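Local coordinates for endolysin (Clostridium phage phictp1, PDB 5A6S), which probably helps a phage lytic enzyme recognise and bind the clostridial cell wall, being its truncated cell wall binding domain, at residues V6-A11 with K49-S54; A15-A20 with C25-N30; T58-S63 with Q70-Y75. The protein carries 1 engineered substitution. All blocks are in the same frame, centred on the assembly; numbering follows the deposited sequence.

Contact 1 of 3, residues V6-A11 with K49-S54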
loop_
_atom_site.group_PDB
_atom_site.type_symbol
_atom_site.label_atom_id
_atom_site.label_comp_id
_atom_site.label_asym_id
_atom_site.label_seq_id
_atom_site.Cartn_x
_atom_site.Cartn_y
_atom_site.Cartn_z
ATOM N N VAL B 6 -4.990 -7.513 -10.093
ATOM C CA VAL B 6 -3.583 -7.806 -10.408
ATOM C C VAL B 6 -2.744 -6.521 -10.336
ATOM O O VAL B 6 -3.163 -5.427 -10.771
ATOM C CB VAL B 6 -3.407 -8.375 -11.855
ATOM C CG1 VAL B 6 -2.024 -8.998 -12.035
ATOM C CG2 VAL B 6 -4.429 -9.427 -12.154
ATOM N N TYR B 7 -1.581 -6.668 -9.756
ATOM C CA TYR B 7 -0.587 -5.603 -9.600
ATOM C C TYR B 7 0.802 -6.173 -9.927
ATOM O O TYR B 7 1.036 -7.365 -9.776
ATOM C CB TYR B 7 -0.624 -5.062 -8.177
ATOM C CG TYR B 7 -0.276 -6.091 -7.179
ATOM C CD1 TYR B 7 1.033 -6.320 -6.819
ATOM C CD2 TYR B 7 -1.246 -6.923 -6.633
ATOM C CE1 TYR B 7 1.333 -7.274 -5.902
ATOM C CE2 TYR B 7 -0.942 -7.885 -5.730
ATOM C CZ TYR B 7 0.317 -8.078 -5.361
ATOM O OH TYR B 7 0.609 -9.053 -4.493
ATOM N N ASN B 8 1.708 -5.289 -10.354
ATOM C CA ASN B 8 3.135 -5.603 -10.349
ATOM C C ASN B 8 3.788 -5.146 -9.033
ATOM O O ASN B 8 3.311 -4.194 -8.393
ATOM C CB ASN B 8 3.799 -4.889 -11.546
ATOM C CG ASN B 8 3.255 -5.382 -12.871
ATOM O OD1 ASN B 8 3.572 -6.497 -13.328
ATOM N ND2 ASN B 8 2.436 -4.594 -13.464
ATOM N N ASP B 9 4.838 -5.834 -8.616
ATOM C CA ASP B 9 5.644 -5.435 -7.445
ATOM C C ASP B 9 5.786 -3.936 -7.376
ATOM O O ASP B 9 6.132 -3.288 -8.380
ATOM C CB ASP B 9 7.073 -5.928 -7.609
ATOM C CG ASP B 9 7.294 -7.355 -7.247
ATOM O OD1 ASP B 9 6.485 -8.049 -6.589
ATOM O OD2 ASP B 9 8.410 -7.794 -7.601
ATOM N N GLY B 10 5.665 -3.370 -6.205
ATOM C CA GLY B 10 6.011 -1.978 -6.017
ATOM C C GLY B 10 4.802 -1.143 -5.609
ATOM O O GLY B 10 3.825 -1.669 -4.963
ATOM N N ALA B 11 4.844 0.130 -5.958
ATOM C CA ALA B 11 3.838 1.098 -5.464
ATOM C C ALA B 11 2.434 0.736 -5.882
ATOM O O ALA B 11 1.518 1.003 -5.168
ATOM C CB ALA B 11 4.110 2.507 -5.920
ATOM N N LYS B 49 -1.412 -2.468 -20.628
ATOM C CA LYS B 49 -2.177 -3.675 -20.848
ATOM C C LYS B 49 -1.392 -4.869 -21.272
ATOM O O LYS B 49 -1.708 -5.953 -20.841
ATOM C CB LYS B 49 -3.423 -3.422 -21.705
ATOM C CG LYS B 49 -3.251 -3.331 -23.199
ATOM C CD LYS B 49 -4.623 -3.019 -23.790
ATOM C CE LYS B 49 -4.648 -2.898 -25.310
ATOM N NZ LYS B 49 -3.317 -2.644 -25.929
ATOM N N GLU B 50 -0.291 -4.677 -21.993
ATOM C CA GLU B 50 0.516 -5.798 -22.497
ATOM C C GLU B 50 1.280 -6.506 -21.407
ATOM O O GLU B 50 1.861 -7.590 -21.625
ATOM C CB GLU B 50 1.542 -5.290 -23.536
ATOM C CG GLU B 50 0.912 -4.727 -24.796
ATOM C CD GLU B 50 0.448 -3.305 -24.622
ATOM O OE1 GLU B 50 0.892 -2.657 -23.651
ATOM O OE2 GLU B 50 -0.383 -2.855 -25.415
ATOM N N GLN B 51 1.364 -5.918 -20.207
ATOM C CA GLN B 51 2.074 -6.616 -19.151
ATOM C C GLN B 51 1.214 -7.680 -18.506
ATOM O O GLN B 51 1.723 -8.415 -17.679
ATOM C CB GLN B 51 2.470 -5.668 -18.022
ATOM C CG GLN B 51 3.239 -4.443 -18.426
ATOM C CD GLN B 51 3.481 -3.561 -17.197
ATOM O OE1 GLN B 51 2.765 -2.611 -16.963
ATOM N NE2 GLN B 51 4.409 -3.965 -16.363
ATOM N N TYR B 52 -0.082 -7.705 -18.833
ATOM C CA TYR B 52 -1.075 -8.494 -18.096
ATOM C C TYR B 52 -1.687 -9.606 -18.913
ATOM O O TYR B 52 -1.611 -9.575 -20.107
ATOM C CB TYR B 52 -2.179 -7.582 -17.624
ATOM C CG TYR B 52 -1.688 -6.581 -16.615
ATOM C CD1 TYR B 52 -1.370 -6.969 -15.309
ATOM C CD2 TYR B 52 -1.542 -5.239 -16.953
ATOM C CE1 TYR B 52 -0.920 -6.037 -14.400
ATOM C CE2 TYR B 52 -1.075 -4.319 -16.039
ATOM C CZ TYR B 52 -0.775 -4.725 -14.755
ATOM O OH TYR B 52 -0.381 -3.799 -13.812
ATOM N N THR B 53 -2.247 -10.593 -18.228
ATOM C CA THR B 53 -3.069 -11.621 -18.835
ATOM C C THR B 53 -4.021 -11.124 -19.945
ATOM O O THR B 53 -4.630 -10.012 -19.868
ATOM C CB THR B 53 -3.835 -12.450 -17.752
ATOM O OG1 THR B 53 -4.654 -13.449 -18.408
ATOM C CG2 THR B 53 -4.813 -11.547 -16.914
ATOM N N SER B 54 -4.177 -11.946 -21.019
ATOM C CA SER B 54 -5.130 -11.609 -22.076
ATOM C C SER B 54 -6.542 -11.549 -21.560
ATOM O O SER B 54 -7.397 -10.933 -22.182
ATOM C CB SER B 54 -5.120 -12.602 -23.259
ATOM O OG SER B 54 -5.482 -13.909 -22.848
#
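Y52 reaches toward V6 near the end of strand 3-7 and N8 just beyond it, so that the loop after strand 41-45 folds back over one end of the parallel alpha/beta sheet. With CG beside the backbone N (chi1 -65°), the Y52 ring leaves CB in the direction of the strand. CD1 meets V6 CG1 at 3.9 Å, the methyl lying at the ring edge near its plane, and CE1 shares that neighbour. A compact branched residue fits here beside the ring, where V42 and I28 also pack. Further out, CZ is 3.5 Å from N8 ND2, which approaches the ring obliquely. The hydroxyl lies 2.9 Å from the same N8 ND2, but the angle is too poor for a hydrogen bond; tyrosine serves instead as a long flat arm whose OH bonds to G46 O. Q51 CB rests 4.2 Å above one face of the Y52 ring. The amides of N8 and Q51 lie nearly parallel (11°), N8 ND2 being 3.6 Å from Q51 NE2, two nitrogens in contact and not hydrogen-bonded. The N8 amide suits its place by accepting through OD1 from N30 ND2, which also bonds to Q51 O.

Contact 2 of 3, residues A15-A20 with C25-N30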
loop_
_atom_site.group_PDB
_atom_site.type_symbol
_atom_site.label_atom_id
_atom_site.label_comp_id
_atom_site.label_asym_id
_atom_site.label_seq_id
_atom_site.Cartn_x
_atom_site.Cartn_y
_atom_site.Cartn_z
ATOM N N ALA B 15 -2.281 0.648 -4.420
ATOM C CA ALA B 15 -3.494 0.994 -5.087
ATOM C C ALA B 15 -4.374 -0.218 -5.318
ATOM O O ALA B 15 -5.604 -0.100 -5.142
ATOM C CB ALA B 15 -3.231 1.727 -6.393
ATOM N N ALA B 16 -3.765 -1.352 -5.659
ATOM C CA ALA B 16 -4.539 -2.566 -5.990
ATOM C C ALA B 16 -5.291 -2.984 -4.703
ATOM O O ALA B 16 -6.458 -3.373 -4.787
ATOM C CB ALA B 16 -3.668 -3.681 -6.480
ATOM N N GLU B 17 -4.627 -2.912 -3.550
ATOM C CA GLU B 17 -5.262 -3.264 -2.289
ATOM C C GLU B 17 -6.465 -2.373 -1.908
ATOM O O GLU B 17 -7.415 -2.920 -1.397
ATOM C CB GLU B 17 -4.237 -3.387 -1.103
ATOM C CG GLU B 17 -3.088 -4.385 -1.211
ATOM C CD GLU B 17 -3.453 -5.886 -1.286
ATOM O OE1 GLU B 17 -4.643 -6.201 -1.010
ATOM O OE2 GLU B 17 -2.600 -6.772 -1.696
ATOM N N TYR B 18 -6.450 -1.051 -2.139
ATOM C CA TYR B 18 -7.621 -0.233 -1.975
ATOM C C TYR B 18 -8.755 -0.667 -2.909
ATOM O O TYR B 18 -9.901 -0.749 -2.487
ATOM C CB TYR B 18 -7.314 1.244 -2.276
ATOM C CG TYR B 18 -6.519 1.963 -1.166
ATOM C CD1 TYR B 18 -7.103 2.241 0.061
ATOM C CD2 TYR B 18 -5.267 2.461 -1.401
ATOM C CE1 TYR B 18 -6.387 2.856 1.098
ATOM C CE2 TYR B 18 -4.566 3.130 -0.413
ATOM C CZ TYR B 18 -5.125 3.314 0.848
ATOM O OH TYR B 18 -4.431 3.999 1.767
ATOM N N LEU B 19 -8.431 -0.937 -4.175
ATOM C CA LEU B 19 -9.489 -1.429 -5.067
ATOM C C LEU B 19 -10.097 -2.777 -4.583
ATOM O O LEU B 19 -11.327 -2.970 -4.602
ATOM C CB LEU B 19 -8.935 -1.541 -6.493
ATOM C CG LEU B 19 -9.939 -1.940 -7.575
ATOM C CD1 LEU B 19 -11.066 -0.935 -7.649
ATOM C CD2 LEU B 19 -9.256 -2.125 -8.946
ATOM N N ALA B 20 -9.255 -3.702 -4.165
ATOM C CA ALA B 20 -9.716 -5.003 -3.648
ATOM C C ALA B 20 -10.545 -4.860 -2.339
ATOM O O ALA B 20 -11.488 -5.623 -2.051
ATOM C CB ALA B 20 -8.525 -5.862 -3.431
ATOM N N CYS B 25 -12.452 -8.330 -2.726
ATOM C CA CYS B 25 -11.992 -9.439 -3.491
ATOM C C CYS B 25 -10.498 -9.733 -3.241
ATOM O O CYS B 25 -9.853 -9.001 -2.519
ATOM C CB CYS B 25 -12.245 -9.089 -4.935
ATOM S SG CYS B 25 -11.175 -7.858 -5.710
ATOM N N PRO B 26 -9.953 -10.776 -3.876
ATOM C CA PRO B 26 -8.507 -10.968 -3.711
ATOM C C PRO B 26 -7.643 -10.071 -4.620
ATOM O O PRO B 26 -8.122 -9.506 -5.591
ATOM C CB PRO B 26 -8.288 -12.420 -4.087
ATOM C CG PRO B 26 -9.653 -13.046 -4.115
ATOM C CD PRO B 26 -10.581 -11.940 -4.519
ATOM N N THR B 27 -6.337 -10.066 -4.335
ATOM C CA THR B 27 -5.332 -9.478 -5.270
ATOM C C THR B 27 -4.392 -10.578 -5.630
ATOM O O THR B 27 -4.249 -11.558 -4.923
ATOM C CB THR B 27 -4.492 -8.377 -4.591
ATOM O OG1 THR B 27 -3.761 -8.931 -3.479
ATOM C CG2 THR B 27 -5.421 -7.214 -4.112
ATOM N N ILE B 28 -3.698 -10.403 -6.747
ATOM C CA ILE B 28 -2.665 -11.332 -7.082
ATOM C C ILE B 28 -1.503 -10.554 -7.727
ATOM O O ILE B 28 -1.725 -9.634 -8.547
ATOM C CB ILE B 28 -3.205 -12.451 -8.028
ATOM C CG1 ILE B 28 -2.136 -13.505 -8.294
ATOM C CG2 ILE B 28 -3.692 -11.776 -9.279
ATOM C CD1 ILE B 28 -2.581 -14.865 -8.905
ATOM N N ASN B 29 -0.296 -10.948 -7.340
ATOM C CA ASN B 29 0.945 -10.481 -7.952
ATOM C C ASN B 29 1.025 -11.043 -9.392
ATOM O O ASN B 29 0.964 -12.236 -9.566
ATOM C CB ASN B 29 2.139 -10.886 -7.141
ATOM C CG ASN B 29 3.419 -10.123 -7.549
ATOM O OD1 ASN B 29 3.750 -9.983 -8.771
ATOM N ND2 ASN B 29 4.131 -9.652 -6.545
ATOM N N ASN B 30 1.056 -10.141 -10.350
ATOM C CA ASN B 30 1.321 -10.428 -11.777
ATOM C C ASN B 30 2.452 -11.393 -12.097
ATOM O O ASN B 30 2.367 -12.064 -13.117
ATOM C CB ASN B 30 1.574 -9.122 -12.558
ATOM C CG ASN B 30 1.321 -9.264 -14.114
ATOM O OD1 ASN B 30 0.517 -10.075 -14.612
ATOM N ND2 ASN B 30 1.994 -8.422 -14.853
HETATM O O HOH W 1 -4.886 -8.855 -0.730
#
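The beta-alpha-beta unit made of strand 3-7, helix 11-23 and strand 27-29 turns its second corner here, where A20 on the helix meets C25 and T27. C25 N donates to A20 O over 3.0 Å, with an N-H...O angle of 155°. The chain therefore stays close to the helix as it reverses toward the sheet. C25 SG comes alongside A20, 4.0 Å from A20 CB, adding an apolar touch for which the small, polarisable sulfur is well suited.

Beyond this bend the helix and strand run almost antiparallel, their short axes 155° apart and 9.3 Å at closest approach, as expected when a helix packs over the sheet its own unit builds. The alanines A16 and A20 let the two backbones come near: A16 faces V5 and Y7 of the neighbouring strand, while A20 CB abuts T27 CG2 at 3.5 Å, tighter than a usual carbon contact. T27 has a beta-branched side chain that suits a strand and offers two different ends. Its chi1 of 61° puts OG1 between the backbone N and carbonyl carbon and sends CG2 to the helix.

E17 bends at its second torsion, and its side chain crosses that of T27 at about a right angle, bringing OE1 to 3.4 Å from T27 CG2. A water donates to E17 OE1 over 2.7 Å and is also hydrogen-bonded to T27 OG1 at 3.0 Å. Outside the two segments, E17 OE1 also forms a salt bridge with a basic side chain of the chain of another protein, which probably stabilises the negative charge. The backbone of T27 hydrogen-bonds to that same chain along the outer edge of strand 27-29.

Contact 3 of 3, residues T58-S63 with Q70-Y75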
loop_
_atom_site.group_PDB
_atom_site.type_symbol
_atom_site.label_atom_id
_atom_site.label_comp_id
_atom_site.label_asym_id
_atom_site.label_seq_id
_atom_site.Cartn_x
_atom_site.Cartn_y
_atom_site.Cartn_z
ATOM N N THR B 58 -10.367 -4.751 -17.162
ATOM C CA THR B 58 -10.253 -3.313 -16.972
ATOM C C THR B 58 -8.846 -2.983 -16.443
ATOM O O THR B 58 -8.403 -3.565 -15.459
ATOM C CB THR B 58 -11.267 -2.855 -15.894
ATOM O OG1 THR B 58 -12.627 -2.981 -16.347
ATOM C CG2 THR B 58 -11.076 -1.393 -15.540
ATOM N N LEU B 59 -8.187 -1.990 -17.031
ATOM C CA LEU B 59 -6.874 -1.533 -16.588
ATOM C C LEU B 59 -7.093 -0.169 -16.014
ATOM O O LEU B 59 -7.675 0.680 -16.675
ATOM C CB LEU B 59 -5.905 -1.429 -17.765
ATOM C CG LEU B 59 -4.636 -0.602 -17.543
ATOM C CD1 LEU B 59 -3.723 -1.449 -16.682
ATOM C CD2 LEU B 59 -3.938 -0.243 -18.877
ATOM N N ILE B 60 -6.643 0.045 -14.780
ATOM C CA ILE B 60 -6.727 1.380 -14.162
ATOM C C ILE B 60 -5.284 1.806 -13.892
ATOM O O ILE B 60 -4.565 1.161 -13.103
ATOM C CB ILE B 60 -7.443 1.340 -12.797
ATOM C CG1 ILE B 60 -8.848 0.794 -12.961
ATOM C CG2 ILE B 60 -7.532 2.762 -12.259
ATOM C CD1 ILE B 60 -9.603 0.563 -11.670
ATOM N N ALA B 61 -4.912 2.886 -14.510
ATOM C CA ALA B 61 -3.488 3.261 -14.605
ATOM C C ALA B 61 -3.324 4.721 -15.006
ATOM O O ALA B 61 -4.088 5.252 -15.802
ATOM C CB ALA B 61 -2.750 2.343 -15.542
ATOM N N GLY B 62 -2.357 5.389 -14.371
ATOM C CA GLY B 62 -1.960 6.727 -14.778
ATOM C C GLY B 62 -0.461 6.708 -15.111
ATOM O O GLY B 62 0.236 5.702 -14.961
ATOM N N SER B 63 0.055 7.895 -15.397
ATOM C CA SER B 63 1.455 7.981 -15.822
ATOM C C SER B 63 2.440 8.060 -14.659
ATOM O O SER B 63 3.651 7.885 -14.893
ATOM C CB SER B 63 1.643 9.173 -16.760
ATOM O OG SER B 63 1.545 10.317 -16.004
ATOM N N GLN B 70 -4.840 7.931 -7.836
ATOM C CA GLN B 70 -5.991 8.810 -8.010
ATOM C C GLN B 70 -7.058 8.159 -8.877
ATOM O O GLN B 70 -8.240 8.262 -8.610
ATOM C CB GLN B 70 -5.584 10.200 -8.564
ATOM C CG GLN B 70 -6.709 11.233 -8.568
ATOM C CD GLN B 70 -7.257 11.502 -7.182
ATOM O OE1 GLN B 70 -8.409 11.161 -6.816
ATOM N NE2 GLN B 70 -6.476 12.171 -6.421
ATOM N N ALA B 71 -6.644 7.569 -9.965
ATOM C CA ALA B 71 -7.585 6.890 -10.852
ATOM C C ALA B 71 -8.307 5.735 -10.123
ATOM O O ALA B 71 -9.465 5.470 -10.377
ATOM C CB ALA B 71 -6.807 6.360 -12.040
ATOM N N VAL B 72 -7.598 4.988 -9.275
ATOM C CA VAL B 72 -8.254 3.965 -8.485
ATOM C C VAL B 72 -9.238 4.596 -7.475
ATOM O O VAL B 72 -10.374 4.128 -7.366
ATOM C CB VAL B 72 -7.267 3.046 -7.780
ATOM C CG1 VAL B 72 -7.918 2.290 -6.629
ATOM C CG2 VAL B 72 -6.608 2.095 -8.736
ATOM N N LEU B 73 -8.892 5.689 -6.793
ATOM C CA LEU B 73 -9.885 6.279 -5.921
ATOM C C LEU B 73 -11.081 6.833 -6.685
ATOM O O LEU B 73 -12.212 6.736 -6.213
ATOM C CB LEU B 73 -9.277 7.411 -5.091
ATOM C CG LEU B 73 -8.152 7.055 -4.158
ATOM C CD1 LEU B 73 -7.539 8.298 -3.545
ATOM C CD2 LEU B 73 -8.694 6.112 -3.079
ATOM N N ASP B 74 -10.860 7.401 -7.860
ATOM C CA ASP B 74 -11.967 7.906 -8.681
ATOM C C ASP B 74 -12.877 6.737 -9.146
ATOM O O ASP B 74 -14.113 6.881 -9.207
ATOM C CB ASP B 74 -11.425 8.625 -9.919
ATOM C CG ASP B 74 -10.798 9.956 -9.619
ATOM O OD1 ASP B 74 -10.893 10.479 -8.495
ATOM O OD2 ASP B 74 -10.158 10.527 -10.546
ATOM N N TYR B 75 -12.282 5.589 -9.478
ATOM C CA TYR B 75 -13.074 4.411 -9.905
ATOM C C TYR B 75 -13.957 3.991 -8.716
ATOM O O TYR B 75 -15.152 3.760 -8.870
ATOM C CB TYR B 75 -12.172 3.274 -10.295
ATOM C CG TYR B 75 -12.905 2.102 -10.891
ATOM C CD1 TYR B 75 -13.390 1.082 -10.096
ATOM C CD2 TYR B 75 -13.131 2.028 -12.266
ATOM C CE1 TYR B 75 -14.123 0.025 -10.633
ATOM C CE2 TYR B 75 -13.809 0.951 -12.818
ATOM C CZ TYR B 75 -14.342 -0.012 -11.998
ATOM O OH TYR B 75 -15.008 -1.078 -12.545
HETATM O O HOH W 2 -14.787 -1.679 -15.150
#
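I60 is the bump that meets helix 65-77: one branch fills the notch between A71 and V72, the other rests on the ring of Y75. Strand 58-60 is an outermost strand of the parallel sheet within this chain, and the helix packs across it with short axes 9.5 Å apart at 126°. With CG2 anti to the backbone N and CG1 beside it (chi1 -59°), the branches diverge. CG2 enters the notch between A71 CB and V72 CG2, both 3.7 Å away. The small alanine brings the helix near, and the branched valine makes the wall on the buried side, crossing I60 at about a right angle. The extended arm carries CD1 over one face of the Y75 ring, toward its CG side, 4.0 Å from the centroid and 25° off the normal in a CH-pi contact. L19 of helix 11-23 also touches I60. At its far end Y75 OH bonds, over 2.7 Å, to a water that hydrogen-bonds to T58 OG1 at 2.8 Å. Dispersion and CH-pi forces thus carry the centre, where shape matters more than direction, while the hydrogen bonds lie at the tyrosine hydroxyl, made to Y43 OH and, through the water, to T58 OG1.

From the N terminus, strand 3-7 leaves contact 1 open until the loop at 49-54 returns to it. Within that long loop, contact 2 opens on helix 11-23 and closes a few residues later as strand 27-29 forms, so it is nested inside contact 1. Contact 3 begins only after contact 1 has closed, joining the last strand to the last helix in series. The first two contacts meet through N30, whose backbone N lies 2.8 Å from Y7 O, probably in a hydrogen bond. Contacts 2 and 3 share the helical layer, with L19 packing on V72 and Y75. L59 packs against Y52, joining contact 3 to contact 1, and both contacts reach the same parallel sheet.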